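Local atomic coordinates of triphenylmethane reductase (PDB entry 2JL1), a protein that probably uses NADPH to reduce triphenylmethane dyes, an activity of interest for bioremediation. Residues T6-Q11 / I29-R34. Sequence-based numbering, arbitrary orientation.
Sequences TGATGQ and IIAIVR. With NAP (NADP nicotinamide-adenine-dinucleotide phosphate), chain B.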
ATOM      1  N   THR A   6      17.666  -9.163   4.314  1.00 23.16           N
ATOM      2  CA  THR A   6      17.633  -7.990   5.200  1.00 23.70           C
ATOM      3  C   THR A   6      17.223  -8.438   6.608  1.00 24.29           C
ATOM      4  O   THR A   6      16.792  -9.562   6.774  1.00 23.73           O
ATOM      5  CB  THR A   6      16.726  -6.861   4.655  1.00 24.30           C
ATOM      6  OG1 THR A   6      15.345  -7.162   4.929  1.00 24.59           O
ATOM      7  CG2 THR A   6      16.941  -6.701   3.145  1.00 24.60           C
ATOM      8  N   GLY A   7      17.343  -7.577   7.619  1.00 24.45           N
ATOM      9  CA  GLY A   7      17.086  -8.018   9.008  1.00 25.92           C
ATOM     10  C   GLY A   7      17.924  -9.227   9.474  1.00 26.17           C
ATOM     11  O   GLY A   7      17.527  -9.982  10.390  1.00 25.49           O
ATOM     12  N   ALA A   8      19.100  -9.386   8.868  1.00 26.31           N
ATOM     13  CA  ALA A   8      19.910 -10.611   9.041  1.00 26.55           C
ATOM     14  C   ALA A   8      20.415 -10.912  10.458  1.00 26.97           C
ATOM     15  O   ALA A   8      20.683 -12.075  10.761  1.00 27.11           O
ATOM     16  CB  ALA A   8      21.062 -10.654   8.049  1.00 26.88           C
ATOM     17  N   THR A   9      20.554  -9.884  11.302  1.00 26.57           N
ATOM     18  CA  THR A   9      20.941 -10.070  12.704  1.00 27.41           C
ATOM     19  C   THR A   9      19.723 -10.249  13.624  1.00 27.04           C
ATOM     20  O   THR A   9      19.868 -10.505  14.826  1.00 27.36           O
ATOM     21  CB  THR A   9      21.783  -8.884  13.251  1.00 27.42           C
ATOM     22  OG1 THR A   9      21.047  -7.664  13.089  1.00 30.27           O
ATOM     23  CG2 THR A   9      23.103  -8.766  12.523  1.00 28.58           C
ATOM     24  N   GLY A  10      18.526 -10.111  13.068  1.00 25.97           N
ATOM     25  CA  GLY A  10      17.307 -10.327  13.842  1.00 25.71           C
ATOM     26  C   GLY A  10      17.041 -11.809  14.000  1.00 25.75           C
ATOM     27  O   GLY A  10      17.766 -12.644  13.440  1.00 25.39           O
ATOM     28  N   GLN A  11      15.994 -12.147  14.746  1.00 25.80           N
ATOM     29  CA  GLN A  11      15.745 -13.547  15.089  1.00 26.65           C
ATOM     30  C   GLN A  11      15.342 -14.321  13.844  1.00 25.49           C
ATOM     31  O   GLN A  11      15.929 -15.362  13.537  1.00 24.70           O
ATOM     32  CB  GLN A  11      14.725 -13.670  16.243  1.00 26.47           C
ATOM     33  CG  GLN A  11      15.151 -12.837  17.463  1.00 29.68           C
ATOM     34  CD  GLN A  11      14.194 -12.941  18.630  1.00 31.48           C
ATOM     35  OE1 GLN A  11      14.181 -13.947  19.335  1.00 36.78           O
ATOM     36  NE2 GLN A  11      13.387 -11.895  18.844  1.00 35.14           N
ATOM     37  N   ILE A  29      25.327 -16.304  -0.027  1.00 30.08           N
ATOM     38  CA  ILE A  29      24.401 -15.613   0.860  1.00 28.60           C
ATOM     39  C   ILE A  29      24.985 -14.247   1.217  1.00 28.01           C
ATOM     40  O   ILE A  29      26.177 -14.146   1.474  1.00 27.55           O
ATOM     41  CB  ILE A  29      24.158 -16.443   2.149  1.00 28.44           C
ATOM     42  CG1 ILE A  29      23.688 -17.858   1.785  1.00 27.59           C
ATOM     43  CG2 ILE A  29      23.177 -15.731   3.091  1.00 28.14           C
ATOM     44  CD1 ILE A  29      23.834 -18.884   2.895  1.00 27.23           C
ATOM     45  N   ILE A  30      24.141 -13.210   1.238  1.00 26.81           N
ATOM     46  CA  ILE A  30      24.533 -11.864   1.666  1.00 25.85           C
ATOM     47  C   ILE A  30      23.646 -11.392   2.818  1.00 25.98           C
ATOM     48  O   ILE A  30      22.421 -11.278   2.673  1.00 25.80           O
ATOM     49  CB  ILE A  30      24.432 -10.821   0.528  1.00 25.83           C
ATOM     50  CG1 ILE A  30      25.293 -11.217  -0.680  1.00 25.24           C
ATOM     51  CG2 ILE A  30      24.852  -9.443   1.027  1.00 26.22           C
ATOM     52  CD1 ILE A  30      24.934 -10.475  -1.944  1.00 23.94           C
ATOM     53  N   ALA A  31      24.263 -11.136   3.960  1.00 25.54           N
ATOM     54  CA  ALA A  31      23.553 -10.598   5.095  1.00 25.56           C
ATOM     55  C   ALA A  31      23.548  -9.090   4.952  1.00 25.98           C
ATOM     56  O   ALA A  31      24.608  -8.463   4.852  1.00 24.70           O
ATOM     57  CB  ALA A  31      24.219 -11.011   6.387  1.00 26.04           C
ATOM     58  N   ILE A  32      22.348  -8.514   4.897  1.00 25.78           N
ATOM     59  CA  ILE A  32      22.199  -7.075   4.872  1.00 26.87           C
ATOM     60  C   ILE A  32      21.688  -6.669   6.245  1.00 27.27           C
ATOM     61  O   ILE A  32      20.673  -7.186   6.735  1.00 27.61           O
ATOM     62  CB  ILE A  32      21.295  -6.592   3.710  1.00 27.09           C
ATOM     63  CG1 ILE A  32      21.959  -6.920   2.371  1.00 28.24           C
ATOM     64  CG2 ILE A  32      21.076  -5.087   3.793  1.00 27.31           C
ATOM     65  CD1 ILE A  32      21.024  -6.934   1.181  1.00 29.40           C
ATOM     66  N   VAL A  33      22.420  -5.759   6.870  1.00 27.85           N
ATOM     67  CA  VAL A  33      22.263  -5.421   8.295  1.00 28.69           C
ATOM     68  C   VAL A  33      22.400  -3.909   8.544  1.00 28.67           C
ATOM     69  O   VAL A  33      23.048  -3.207   7.780  1.00 28.48           O
ATOM     70  CB  VAL A  33      23.342  -6.171   9.174  1.00 28.27           C
ATOM     71  CG1 VAL A  33      23.129  -7.661   9.148  1.00 29.38           C
ATOM     72  CG2 VAL A  33      24.753  -5.856   8.715  1.00 28.35           C
ATOM     73  N   ARG A  34      21.789  -3.415   9.613  1.00 29.67           N
ATOM     74  CA  ARG A  34      21.963  -2.016  10.029  1.00 31.17           C
ATOM     75  C   ARG A  34      23.255  -1.823  10.855  1.00 31.08           C
ATOM     76  O   ARG A  34      23.985  -0.832  10.691  1.00 31.22           O
ATOM     77  CB  ARG A  34      20.719  -1.555  10.810  1.00 31.49           C
ATOM     78  CG  ARG A  34      20.839  -0.165  11.432  1.00 33.34           C
ATOM     79  CD  ARG A  34      19.530   0.266  12.086  1.00 34.64           C
ATOM     80  NE  ARG A  34      19.071  -0.648  13.130  1.00 38.42           N
ATOM     81  CZ  ARG A  34      18.150  -0.332  14.040  1.00 41.25           C
ATOM     82  NH1 ARG A  34      17.607   0.883  14.034  1.00 41.69           N
ATOM     83  NH2 ARG A  34      17.778  -1.223  14.962  1.00 41.95           N
TER
HETATM   84  PA  NAP B1288      13.702  -8.847  15.297  1.00 36.33           P
HETATM   85  O1A NAP B1288      13.211  -7.807  16.242  1.00 36.71           O
HETATM   86  O2A NAP B1288      14.532  -9.908  15.905  1.00 33.47           O
HETATM   87  O5B NAP B1288      14.494  -8.194  14.076  1.00 36.23           O
HETATM   88  C5B NAP B1288      14.133  -6.981  13.453  1.00 38.62           C
HETATM   89  C4B NAP B1288      15.275  -6.697  12.490  1.00 38.50           C
HETATM   90  O4B NAP B1288      15.054  -5.483  11.784  1.00 40.48           O
HETATM   91  C3B NAP B1288      16.569  -6.547  13.291  1.00 38.56           C
HETATM   92  O3B NAP B1288      17.590  -7.290  12.676  1.00 35.97           O
HETATM   93  C2B NAP B1288      16.892  -5.084  13.186  1.00 39.72           C
HETATM   94  O2B NAP B1288      18.267  -4.885  13.082  1.00 43.53           O
HETATM   95  C1B NAP B1288      16.246  -4.728  11.863  1.00 37.27           C
HETATM   96  N9A NAP B1288      16.062  -3.273  11.779  1.00 35.60           N
HETATM   97  C8A NAP B1288      15.447  -2.443  12.676  1.00 35.30           C
HETATM   98  N7A NAP B1288      15.520  -1.181  12.191  1.00 36.35           N
HETATM   99  C5A NAP B1288      16.194  -1.204  11.017  1.00 34.60           C
HETATM  100  C6A NAP B1288      16.558  -0.205  10.114  1.00 35.09           C
HETATM  101  N6A NAP B1288      16.247   1.069  10.337  1.00 34.45           N
HETATM  102  N1A NAP B1288      17.251  -0.552   8.977  1.00 34.41           N
HETATM  103  C2A NAP B1288      17.592  -1.866   8.741  1.00 33.61           C
HETATM  104  N3A NAP B1288      17.225  -2.852   9.629  1.00 33.67           N
HETATM  105  C4A NAP B1288      16.541  -2.517  10.752  1.00 34.70           C
HETATM  106  O3  NAP B1288      12.389  -9.496  14.591  1.00 34.94           O
HETATM  107  PN  NAP B1288      12.063 -11.021  14.190  1.00 35.18           P
HETATM  108  O1N NAP B1288      13.233 -11.528  13.455  1.00 32.01           O
HETATM  109  O2N NAP B1288      11.573 -11.744  15.396  1.00 35.10           O
HETATM  110  O5D NAP B1288      10.855 -10.825  13.093  1.00 34.42           O
HETATM  111  C5D NAP B1288      11.128 -10.218  11.838  1.00 36.46           C
HETATM  112  C4D NAP B1288      10.082  -9.189  11.395  1.00 37.74           C
HETATM  113  O4D NAP B1288       8.793  -9.778  11.448  1.00 39.24           O
HETATM  114  C3D NAP B1288      10.022  -7.966  12.314  1.00 38.77           C
HETATM  115  O3D NAP B1288      10.837  -6.893  11.915  1.00 38.26           O
HETATM  116  C2D NAP B1288       8.557  -7.571  12.322  1.00 39.87           C
HETATM  117  O2D NAP B1288       8.199  -6.650  11.313  1.00 41.63           O
HETATM  118  C1D NAP B1288       7.854  -8.874  12.008  1.00 41.70           C
HETATM  119  N1N NAP B1288       7.235  -9.371  13.247  1.00 43.62           N
HETATM  120  C2N NAP B1288       6.344 -10.389  13.123  1.00 45.88           C
HETATM  121  C3N NAP B1288       5.696 -10.870  14.225  1.00 45.73           C
HETATM  122  C7N NAP B1288       4.717 -11.957  14.098  1.00 45.88           C
HETATM  123  O7N NAP B1288       4.192 -12.480  15.315  1.00 45.63           O
HETATM  124  N7N NAP B1288       4.369 -12.334  12.862  1.00 43.55           N
HETATM  125  C4N NAP B1288       6.027 -10.381  15.506  1.00 46.53           C
HETATM  126  C5N NAP B1288       6.999  -9.419  15.627  1.00 46.88           C
HETATM  127  C6N NAP B1288       7.567  -8.872  14.472  1.00 45.79           C
HETATM  128  P2B NAP B1288      19.181  -4.552  14.370  1.00 49.09           P
HETATM  129  O1X NAP B1288      19.805  -5.857  14.826  1.00 47.46           O
HETATM  130  O2X NAP B1288      18.376  -3.956  15.513  1.00 46.44           O
HETATM  131  O3X NAP B1288      20.222  -3.569  13.875  1.00 48.15           O
HETATM  132  O   HOH W   1      18.637  -4.972   8.347  1.00 42.49           O
HETATM  133  O   HOH W   2      21.864  -5.223  12.435  1.00 49.44           O
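A8 sets its methyl into the angle between two side chains of strand 29-33: CB lies 3.6 Å from A31 CB and 3.8 Å from V33 CG1. The methyls of A8 and A31 both also touch I17 of helix 11-20. Beside them the backbone of A8 reaches the strand through a weak hydrogen bond, N to I32 O at 3.4 Å but nearly straight (168°). The same carbonyl oxygen receives a CA-H contact from T6, and a water that accepts from G7 N donates weakly to it. The side chains of T9 and V33 cross at about a right angle, CG2 of T9 lying 3.6 Å from V33 CG1. This is the glycine-rich turn of a Rossmann fold, carrying the chain from strand 3-5 into helix 11-20 next to the second strand. G7 to G10 form a type I turn, G10 takes the N-cap position, and Q11 N donates to O2A of the NADP diphosphate. At the end of the second strand sits R34, whose CB lies near O3X of the 2'-phosphate and C2A of the adenine. CG is anti to the backbone N (chi1 174°), CD lies against C6A and C5A, and a bend at chi3 turns the tip along the base. R34 NE then donates to NAP O3X, CZ stands 3.3 Å from N7A with the guanidinium face over that nitrogen, and NH2 donates to O2X at 2.9 Å. T9 OG1 donates to NAP O1X at 2.8 Å, so three donors grip the 2'-phosphate, the group that sets NADP apart from NAD; a water donates to both T9 OG1 and O3X.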